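Local coordinates for glucocorticoid Modulatory Element Binding protein-1 (Homo sapiens, PDB 1OQJ), which binds glucocorticoid modulatory elements in promoter DNA as a transcription factor, here represented by its SAND domain with a bound zinc ion, at residues A[8-13]-A[21-26]; A[15-20]-A[36-41]; A[26-31]-A[83-88]. All blocks are in the same frame, centred on the assembly; numbering follows the deposited sequence.

Contact 1. Residues A[8-13]-A[21-26]; sequences IAYPIT and LLWKKF
The carbonyl oxygen of I8 is held twice: it accepts a hydrogen bond from the backbone N of W23, with I8 O and W23 N 3.0 Å apart, and another from a water 2.7 Å from I8 O. The first bond is bent, 136° at the hydrogen, and its donor stands somewhat out of the carbonyl plane. The water hands the link on, accepting from K24 N, so one carbonyl ties the start of 8-13 to two successive amides where strand 17-22 gives way to a turn. Further along, Y10 and L21 form an antiparallel hydrogen-bonded pair. L21 N reaches Y10 O at 2.9 Å in a nearly straight bond, whereas Y10 N donates to L21 O within the plane of that carbonyl. A9 and L22 make the adjoining non-hydrogen-bonded pair. The pairing belongs to the hairpin whose strand 9-14 lies at one edge of the four-stranded antiparallel sheet in this SAND domain, with 17-22 next to it. On the face bearing A9 and L22 little apolar surface meets, A9 CB lying 4.1 Å from L22 CD2. Y10 and L21 project from the other face, where L21 is buried and its CB is approached by I12 CG2 at 3.9 Å, the two side chains crossing at about a right angle. I12 holds CG1 between its backbone N and carbonyl carbon (chi1 60°), leaving CG2 to face L21 CB. W23 has CG anti to the backbone N (chi1 -174°), which carries the indole alongside I8, pointing the same way, with W23 CE3 4.0 Å from I8 CG2. The methylene of W23 also meets the edge of the Y10 ring, near its plane, while NE1 is hydrogen-bonded to D81 O.

Contact 2. Residues A[15-20]-A[36-41]; sequences GESKAI and VKFNDQ
A19 packs closely against strand 36-38: its CB lies 3.6 Å from V36 CG1 and 3.3 Å from K37 O. V36 CG1 is set anti to its own backbone N (chi1 175°), beside the carbonyl carbon, and from there meets the A19 methyl. F38 closes the same side; K18 O lies in the plane of its ring, at the edge, 3.3 Å from F38 CD1. Two backbone hydrogen bonds join I20 and K37 as an antiparallel pair, K37 N to I20 O at 2.8 Å and I20 N to K37 O at 3.0 Å. The face bearing the I20 and K37 side chains is looser and solvent-exposed. There the two CB atoms come only to 4.2 Å; beyond CB the lysine chain leads away from the isoleucine, and its NZ makes a long salt bridge with D40 OD2. D40 belongs to the type I' turn from F38 to Q41, which leads to strand 41-43. Helix 45-51 covers the tight side, F48 touching S17, A19 and V36 and meeting the F38 ring edge-to-face, while on the far flank of strand 17-22 A19 and I20 pack on strand 9-14.

Contact 3. Residues A[26-31]-A[83-88]; sequences FVCPGI and YQHDKV. With ZN (zinc ion), chain C.
A zinc ion joins C28 and H85, residues that lie far apart in the sequence. C28 SG coordinates it at 2.3 Å and H85 NE2 at 2.1 Å. Both side chains leave the backbone with the first branch anti to N (chi1 177° for C28, -155° for H85), which turns sulfur and imidazole onto the same metal. C89 and C93 complete the four-ligand site, while D81 OD2 is hydrogen-bonded to the other imidazole nitrogen, ND1, and so orients the ring from the second shell; its carboxylate may also make the histidine a stronger ligand. The zinc-binding motif thus fastens the segment that follows helix 71-76 to the loop between strands 17-22 and 36-38. Neither segment has regular helix or strand, and a single direct backbone hydrogen bond crosses between them, from Y83 N to F26 O at 2.8 Å; its donor stands 26° out of the carbonyl plane. A water extends this link, accepting from C28 N and donating to both Y83 O and V88 O, three polar backbone atoms served at once. V88 O also lies in the plane of the H85 ring, at its edge, and 3.6 Å from C28 CB. Beside the water, V27 and V88 meet obliquely through their CG1 methyls, 3.6 Å apart.

Overall arrangement
Contacts 1 and 2 share strand 17-22, which pairs with strand 9-14 in one and strand 36-38 in the other; their centres are about 10 Å apart. They touch directly: I12 N probably donates to A19 O at 3.0 Å, and A9 CB packs 3.7 Å from I20 CG2. Contact 3, which binds the zinc, continues from contact 1 through F26, common to both, and through Y83, whose ring meets that of W23 edge-to-face. The W23 side chain is about 12 Å from the zinc. Contacts 2 and 3 lie on opposite sides of the chain's centre without touching, their centres about 20 Å apart. K54, a DNA-binding residue, is near contact 2, its side chain about 8 Å from that of S17.

Contact 1. Residues A[8-13]-A[21-26]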
loop_
_atom_site.group_PDB
_atom_site.type_symbol
_atom_site.label_atom_id
_atom_site.label_comp_id
_atom_site.label_asym_id
_atom_site.label_seq_id
_atom_site.Cartn_x
_atom_site.Cartn_y
_atom_site.Cartn_z
ATOM N N ILE A 8 2.285 13.403 3.624
ATOM C CA ILE A 8 2.602 12.939 2.277
ATOM C C ILE A 8 1.810 11.677 1.980
ATOM O O ILE A 8 1.818 10.722 2.764
ATOM C CB ILE A 8 4.108 12.650 2.132
ATOM C CG1 ILE A 8 4.908 13.914 2.455
ATOM C CG2 ILE A 8 4.420 12.190 0.714
ATOM C CD1 ILE A 8 4.581 15.086 1.557
ATOM N N ALA A 9 1.136 11.664 0.834
ATOM C CA ALA A 9 0.304 10.526 0.473
ATOM C C ALA A 9 0.147 10.345 -1.026
ATOM O O ALA A 9 0.625 11.156 -1.819
ATOM C CB ALA A 9 -1.070 10.698 1.111
ATOM N N TYR A 10 -0.529 9.265 -1.407
ATOM C CA TYR A 10 -0.792 8.976 -2.812
ATOM C C TYR A 10 -2.165 8.350 -2.975
ATOM O O TYR A 10 -2.592 7.544 -2.146
ATOM C CB TYR A 10 0.232 7.996 -3.390
ATOM C CG TYR A 10 1.630 8.537 -3.498
ATOM C CD1 TYR A 10 2.550 8.344 -2.475
ATOM C CD2 TYR A 10 2.031 9.249 -4.624
ATOM C CE1 TYR A 10 3.844 8.849 -2.568
ATOM C CE2 TYR A 10 3.317 9.760 -4.730
ATOM C CZ TYR A 10 4.218 9.555 -3.698
ATOM O OH TYR A 10 5.494 10.067 -3.792
ATOM N N PRO A 11 -2.884 8.730 -4.037
ATOM C CA PRO A 11 -4.209 8.163 -4.281
ATOM C C PRO A 11 -3.986 6.770 -4.871
ATOM O O PRO A 11 -3.184 6.606 -5.800
ATOM C CB PRO A 11 -4.821 9.137 -5.288
ATOM C CG PRO A 11 -3.623 9.582 -6.082
ATOM C CD PRO A 11 -2.576 9.800 -5.003
ATOM N N ILE A 12 -4.669 5.769 -4.322
ATOM C CA ILE A 12 -4.526 4.402 -4.815
ATOM C C ILE A 12 -5.888 3.787 -5.095
ATOM O O ILE A 12 -6.923 4.334 -4.708
ATOM C CB ILE A 12 -3.784 3.497 -3.798
ATOM C CG1 ILE A 12 -4.553 3.438 -2.474
ATOM C CG2 ILE A 12 -2.358 4.015 -3.588
ATOM C CD1 ILE A 12 -3.979 2.450 -1.463
ATOM N N THR A 13 -5.880 2.651 -5.784
ATOM C CA THR A 13 -7.111 1.944 -6.099
ATOM C C THR A 13 -6.887 0.444 -6.009
ATOM O O THR A 13 -5.754 -0.036 -5.951
ATOM C CB THR A 13 -7.605 2.235 -7.533
ATOM O OG1 THR A 13 -6.661 1.713 -8.480
ATOM C CG2 THR A 13 -7.771 3.730 -7.752
ATOM N N LEU A 21 -3.069 6.231 0.349
ATOM C CA LEU A 21 -1.925 5.623 1.018
ATOM C C LEU A 21 -1.132 6.715 1.732
ATOM O O LEU A 21 -0.658 7.649 1.090
ATOM C CB LEU A 21 -1.015 4.933 -0.011
ATOM C CG LEU A 21 0.279 4.297 0.515
ATOM C CD1 LEU A 21 -0.057 3.089 1.370
ATOM C CD2 LEU A 21 1.166 3.875 -0.652
ATOM N N LEU A 22 -1.009 6.613 3.055
ATOM C CA LEU A 22 -0.226 7.587 3.820
ATOM C C LEU A 22 1.200 7.056 3.722
ATOM O O LEU A 22 1.564 6.083 4.389
ATOM C CB LEU A 22 -0.702 7.640 5.275
ATOM C CG LEU A 22 -2.191 7.952 5.446
ATOM C CD1 LEU A 22 -2.496 8.126 6.924
ATOM C CD2 LEU A 22 -2.566 9.213 4.670
ATOM N N TRP A 23 2.010 7.704 2.889
ATOM C CA TRP A 23 3.366 7.235 2.631
ATOM C C TRP A 23 4.311 6.990 3.797
ATOM O O TRP A 23 4.973 5.953 3.837
ATOM C CB TRP A 23 4.055 8.143 1.612
ATOM C CG TRP A 23 5.404 7.619 1.208
ATOM C CD1 TRP A 23 5.674 6.439 0.577
ATOM C CD2 TRP A 23 6.671 8.237 1.465
ATOM N NE1 TRP A 23 7.035 6.284 0.426
ATOM C CE2 TRP A 23 7.669 7.374 0.962
ATOM C CE3 TRP A 23 7.061 9.440 2.071
ATOM C CZ2 TRP A 23 9.032 7.676 1.049
ATOM C CZ3 TRP A 23 8.420 9.741 2.155
ATOM C CH2 TRP A 23 9.386 8.860 1.647
ATOM N N LYS A 24 4.405 7.923 4.736
ATOM C CA LYS A 24 5.315 7.699 5.849
ATOM C C LYS A 24 4.853 6.574 6.772
ATOM O O LYS A 24 5.663 6.005 7.498
ATOM C CB LYS A 24 5.552 8.997 6.626
ATOM C CG LYS A 24 6.349 10.011 5.801
ATOM C CD LYS A 24 6.827 11.190 6.621
ATOM C CE LYS A 24 7.547 12.189 5.729
ATOM N NZ LYS A 24 7.956 13.415 6.470
ATOM N N LYS A 25 3.564 6.239 6.728
ATOM C CA LYS A 25 3.031 5.145 7.546
ATOM C C LYS A 25 3.206 3.804 6.821
ATOM O O LYS A 25 2.995 2.739 7.402
ATOM C CB LYS A 25 1.541 5.359 7.842
ATOM C CG LYS A 25 1.240 6.267 9.025
ATOM C CD LYS A 25 1.782 7.663 8.846
ATOM C CE LYS A 25 1.399 8.531 10.038
ATOM N NZ LYS A 25 1.874 9.932 9.876
ATOM N N PHE A 26 3.590 3.877 5.549
ATOM C CA PHE A 26 3.797 2.705 4.692
ATOM C C PHE A 26 5.163 2.091 5.022
ATOM O O PHE A 26 6.137 2.279 4.297
ATOM C CB PHE A 26 3.733 3.177 3.236
ATOM C CG PHE A 26 3.801 2.076 2.211
ATOM C CD1 PHE A 26 2.980 0.956 2.305
ATOM C CD2 PHE A 26 4.627 2.208 1.098
ATOM C CE1 PHE A 26 2.974 -0.015 1.302
ATOM C CE2 PHE A 26 4.630 1.244 0.085
ATOM C CZ PHE A 26 3.799 0.131 0.191
HETATM O O HOH W 1 2.679 10.230 5.268
#

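Contact 2. Residues A[15-20]-A[36-41]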
loop_
_atom_site.group_PDB
_atom_site.type_symbol
_atom_site.label_atom_id
_atom_site.label_comp_id
_atom_site.label_asym_id
_atom_site.label_seq_id
_atom_site.Cartn_x
_atom_site.Cartn_y
_atom_site.Cartn_z
ATOM N N GLY A 15 -9.374 -2.728 -7.654
ATOM C CA GLY A 15 -10.653 -3.044 -8.252
ATOM C C GLY A 15 -11.305 -1.710 -8.560
ATOM O O GLY A 15 -10.695 -0.856 -9.204
ATOM N N GLU A 16 -12.528 -1.508 -8.084
ATOM C CA GLU A 16 -13.228 -0.254 -8.324
ATOM C C GLU A 16 -13.296 0.595 -7.058
ATOM O O GLU A 16 -14.101 1.520 -6.961
ATOM C CB GLU A 16 -14.638 -0.538 -8.854
ATOM C CG GLU A 16 -14.627 -1.294 -10.176
ATOM C CD GLU A 16 -16.014 -1.549 -10.736
ATOM O OE1 GLU A 16 -16.114 -2.240 -11.771
ATOM O OE2 GLU A 16 -16.999 -1.059 -10.147
ATOM N N SER A 17 -12.433 0.275 -6.097
ATOM C CA SER A 17 -12.377 0.997 -4.828
ATOM C C SER A 17 -11.219 1.993 -4.793
ATOM O O SER A 17 -10.133 1.714 -5.310
ATOM C CB SER A 17 -12.231 0.012 -3.664
ATOM O OG SER A 17 -13.362 -0.841 -3.566
ATOM N N LYS A 18 -11.458 3.149 -4.178
ATOM C CA LYS A 18 -10.446 4.197 -4.059
ATOM C C LYS A 18 -10.072 4.420 -2.600
ATOM O O LYS A 18 -10.923 4.363 -1.712
ATOM C CB LYS A 18 -10.964 5.518 -4.637
ATOM C CG LYS A 18 -11.221 5.493 -6.136
ATOM C CD LYS A 18 -11.616 6.867 -6.663
ATOM C CE LYS A 18 -12.991 7.291 -6.179
ATOM N NZ LYS A 18 -13.374 8.625 -6.725
ATOM N N ALA A 19 -8.795 4.688 -2.361
ATOM C CA ALA A 19 -8.312 4.937 -1.013
ATOM C C ALA A 19 -7.085 5.829 -1.087
ATOM O O ALA A 19 -6.660 6.225 -2.178
ATOM C CB ALA A 19 -7.978 3.623 -0.320
ATOM N N ILE A 20 -6.528 6.151 0.075
ATOM C CA ILE A 20 -5.351 7.007 0.148
ATOM C C ILE A 20 -4.250 6.329 0.947
ATOM O O ILE A 20 -4.467 5.896 2.076
ATOM C CB ILE A 20 -5.696 8.352 0.823
ATOM C CG1 ILE A 20 -6.790 9.061 0.026
ATOM C CG2 ILE A 20 -4.456 9.235 0.915
ATOM C CD1 ILE A 20 -7.282 10.336 0.676
ATOM N N VAL A 36 -3.490 2.807 5.118
ATOM C CA VAL A 36 -4.425 3.128 4.049
ATOM C C VAL A 36 -5.695 3.757 4.608
ATOM O O VAL A 36 -6.344 3.179 5.478
ATOM C CB VAL A 36 -4.823 1.862 3.261
ATOM C CG1 VAL A 36 -5.893 2.197 2.235
ATOM C CG2 VAL A 36 -3.598 1.270 2.577
ATOM N N LYS A 37 -6.043 4.944 4.119
ATOM C CA LYS A 37 -7.260 5.606 4.573
ATOM C C LYS A 37 -8.371 5.205 3.605
ATOM O O LYS A 37 -8.291 5.472 2.402
ATOM C CB LYS A 37 -7.074 7.127 4.587
ATOM C CG LYS A 37 -8.255 7.909 5.164
ATOM C CD LYS A 37 -7.925 9.394 5.291
ATOM C CE LYS A 37 -9.113 10.191 5.816
ATOM N NZ LYS A 37 -10.249 10.240 4.846
ATOM N N PHE A 38 -9.394 4.544 4.139
ATOM C CA PHE A 38 -10.522 4.068 3.350
ATOM C C PHE A 38 -11.790 4.339 4.151
ATOM O O PHE A 38 -11.965 3.797 5.244
ATOM C CB PHE A 38 -10.357 2.567 3.101
ATOM C CG PHE A 38 -11.379 1.981 2.174
ATOM C CD1 PHE A 38 -11.587 2.522 0.910
ATOM C CD2 PHE A 38 -12.101 0.854 2.550
ATOM C CE1 PHE A 38 -12.504 1.943 0.022
ATOM C CE2 PHE A 38 -13.018 0.266 1.674
ATOM C CZ PHE A 38 -13.217 0.814 0.408
ATOM N N ASN A 39 -12.660 5.183 3.606
ATOM C CA ASN A 39 -13.901 5.562 4.274
ATOM C C ASN A 39 -13.639 6.126 5.668
ATOM O O ASN A 39 -14.324 5.801 6.642
ATOM C CB ASN A 39 -14.868 4.377 4.329
ATOM C CG ASN A 39 -15.386 4.002 2.957
ATOM O OD1 ASN A 39 -15.679 4.876 2.138
ATOM N ND2 ASN A 39 -15.509 2.707 2.696
ATOM N N ASP A 40 -12.629 6.990 5.733
ATOM C CA ASP A 40 -12.208 7.674 6.951
ATOM C C ASP A 40 -11.671 6.761 8.046
ATOM O O ASP A 40 -11.648 7.133 9.220
ATOM C CB ASP A 40 -13.350 8.523 7.516
ATOM C CG ASP A 40 -12.844 9.713 8.313
ATOM O OD1 ASP A 40 -13.647 10.344 9.030
ATOM O OD2 ASP A 40 -11.635 10.019 8.211
ATOM N N GLN A 41 -11.245 5.564 7.662
ATOM C CA GLN A 41 -10.686 4.622 8.617
ATOM C C GLN A 41 -9.286 4.232 8.155
ATOM O O GLN A 41 -9.062 4.032 6.964
ATOM C CB GLN A 41 -11.557 3.367 8.713
ATOM C CG GLN A 41 -10.966 2.303 9.622
ATOM C CD GLN A 41 -11.803 1.044 9.684
ATOM O OE1 GLN A 41 -12.271 0.542 8.660
ATOM N NE2 GLN A 41 -11.984 0.515 10.890
#

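Contact 3. Residues A[26-31]-A[83-88]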
loop_
_atom_site.group_PDB
_atom_site.type_symbol
_atom_site.label_atom_id
_atom_site.label_comp_id
_atom_site.label_asym_id
_atom_site.label_seq_id
_atom_site.Cartn_x
_atom_site.Cartn_y
_atom_site.Cartn_z
ATOM N N PHE A 26 3.590 3.877 5.549
ATOM C CA PHE A 26 3.797 2.705 4.692
ATOM C C PHE A 26 5.163 2.091 5.022
ATOM O O PHE A 26 6.137 2.279 4.297
ATOM C CB PHE A 26 3.733 3.177 3.236
ATOM C CG PHE A 26 3.801 2.076 2.211
ATOM C CD1 PHE A 26 2.980 0.956 2.305
ATOM C CD2 PHE A 26 4.627 2.208 1.098
ATOM C CE1 PHE A 26 2.974 -0.015 1.302
ATOM C CE2 PHE A 26 4.630 1.244 0.085
ATOM C CZ PHE A 26 3.799 0.131 0.191
ATOM N N VAL A 27 5.207 1.346 6.123
ATOM C CA VAL A 27 6.435 0.732 6.620
ATOM C C VAL A 27 6.527 -0.759 6.311
ATOM O O VAL A 27 5.538 -1.483 6.414
ATOM C CB VAL A 27 6.534 0.951 8.152
ATOM C CG1 VAL A 27 7.797 0.319 8.705
ATOM C CG2 VAL A 27 6.507 2.444 8.457
ATOM N N CYS A 28 7.716 -1.215 5.931
ATOM C CA CYS A 28 7.914 -2.629 5.613
ATOM C C CYS A 28 7.474 -3.496 6.789
ATOM O O CYS A 28 7.760 -3.171 7.941
ATOM C CB CYS A 28 9.385 -2.889 5.310
ATOM S SG CYS A 28 9.769 -4.623 4.995
ATOM N N PRO A 29 6.828 -4.648 6.515
ATOM C CA PRO A 29 6.471 -5.218 5.209
ATOM C C PRO A 29 5.120 -4.766 4.653
ATOM O O PRO A 29 4.585 -5.379 3.723
ATOM C CB PRO A 29 6.505 -6.713 5.485
ATOM C CG PRO A 29 5.897 -6.778 6.843
ATOM C CD PRO A 29 6.549 -5.619 7.589
ATOM N N GLY A 30 4.571 -3.712 5.247
ATOM C CA GLY A 30 3.313 -3.136 4.806
ATOM C C GLY A 30 2.001 -3.894 4.899
ATOM O O GLY A 30 0.976 -3.294 5.226
ATOM N N ILE A 31 2.014 -5.194 4.626
ATOM C CA ILE A 31 0.786 -5.991 4.617
ATOM C C ILE A 31 -0.217 -5.762 5.758
ATOM O O ILE A 31 -1.406 -5.541 5.497
ATOM C CB ILE A 31 1.120 -7.504 4.497
ATOM C CG1 ILE A 31 -0.155 -8.296 4.212
ATOM C CG2 ILE A 31 1.803 -8.001 5.761
ATOM C CD1 ILE A 31 0.108 -9.718 3.786
ATOM N N TYR A 83 8.554 3.578 3.564
ATOM C CA TYR A 83 9.261 4.696 4.185
ATOM C C TYR A 83 10.486 4.184 4.945
ATOM O O TYR A 83 10.378 3.282 5.784
ATOM C CB TYR A 83 8.319 5.434 5.143
ATOM C CG TYR A 83 8.917 6.662 5.784
ATOM C CD1 TYR A 83 9.518 7.651 5.012
ATOM C CD2 TYR A 83 8.868 6.844 7.163
ATOM C CE1 TYR A 83 10.056 8.790 5.597
ATOM C CE2 TYR A 83 9.403 7.985 7.761
ATOM C CZ TYR A 83 9.995 8.951 6.971
ATOM O OH TYR A 83 10.550 10.076 7.542
ATOM N N GLN A 84 11.646 4.764 4.645
ATOM C CA GLN A 84 12.910 4.386 5.280
ATOM C C GLN A 84 13.262 2.918 5.066
ATOM O O GLN A 84 13.886 2.296 5.923
ATOM C CB GLN A 84 12.860 4.661 6.788
ATOM C CG GLN A 84 12.575 6.101 7.159
ATOM C CD GLN A 84 12.711 6.341 8.651
ATOM O OE1 GLN A 84 11.924 5.833 9.451
ATOM N NE2 GLN A 84 13.720 7.111 9.032
ATOM N N HIS A 85 12.891 2.366 3.916
ATOM C CA HIS A 85 13.150 0.954 3.661
ATOM C C HIS A 85 14.611 0.532 3.750
ATOM O O HIS A 85 14.902 -0.619 4.076
ATOM C CB HIS A 85 12.591 0.542 2.298
ATOM C CG HIS A 85 12.285 -0.919 2.198
ATOM N ND1 HIS A 85 11.994 -1.542 1.006
ATOM C CD2 HIS A 85 12.201 -1.873 3.154
ATOM C CE1 HIS A 85 11.740 -2.821 1.232
ATOM N NE2 HIS A 85 11.859 -3.046 2.527
ATOM N N ASP A 86 15.529 1.448 3.467
ATOM C CA ASP A 86 16.939 1.096 3.532
ATOM C C ASP A 86 17.406 0.820 4.961
ATOM O O ASP A 86 18.468 0.233 5.161
ATOM C CB ASP A 86 17.803 2.195 2.906
ATOM C CG ASP A 86 17.636 3.534 3.592
ATOM O OD1 ASP A 86 18.446 4.442 3.316
ATOM O OD2 ASP A 86 16.696 3.685 4.398
ATOM N N LYS A 87 16.614 1.222 5.953
ATOM C CA LYS A 87 16.987 1.009 7.353
ATOM C C LYS A 87 15.947 0.234 8.155
ATOM O O LYS A 87 16.265 -0.386 9.171
ATOM C CB LYS A 87 17.242 2.357 8.034
ATOM C CG LYS A 87 18.341 3.177 7.381
ATOM C CD LYS A 87 18.470 4.550 8.014
ATOM C CE LYS A 87 19.536 5.373 7.304
ATOM N NZ LYS A 87 19.651 6.750 7.862
ATOM N N VAL A 88 14.703 0.271 7.692
ATOM C CA VAL A 88 13.606 -0.407 8.369
ATOM C C VAL A 88 13.037 -1.480 7.447
ATOM O O VAL A 88 12.352 -1.173 6.472
ATOM C CB VAL A 88 12.505 0.607 8.746
ATOM C CG1 VAL A 88 11.342 -0.103 9.413
ATOM C CG2 VAL A 88 13.086 1.673 9.668
HETATM ZN ZN ZN C . 11.518 -4.844 3.550
HETATM O O HOH W 2 10.139 0.465 5.882
#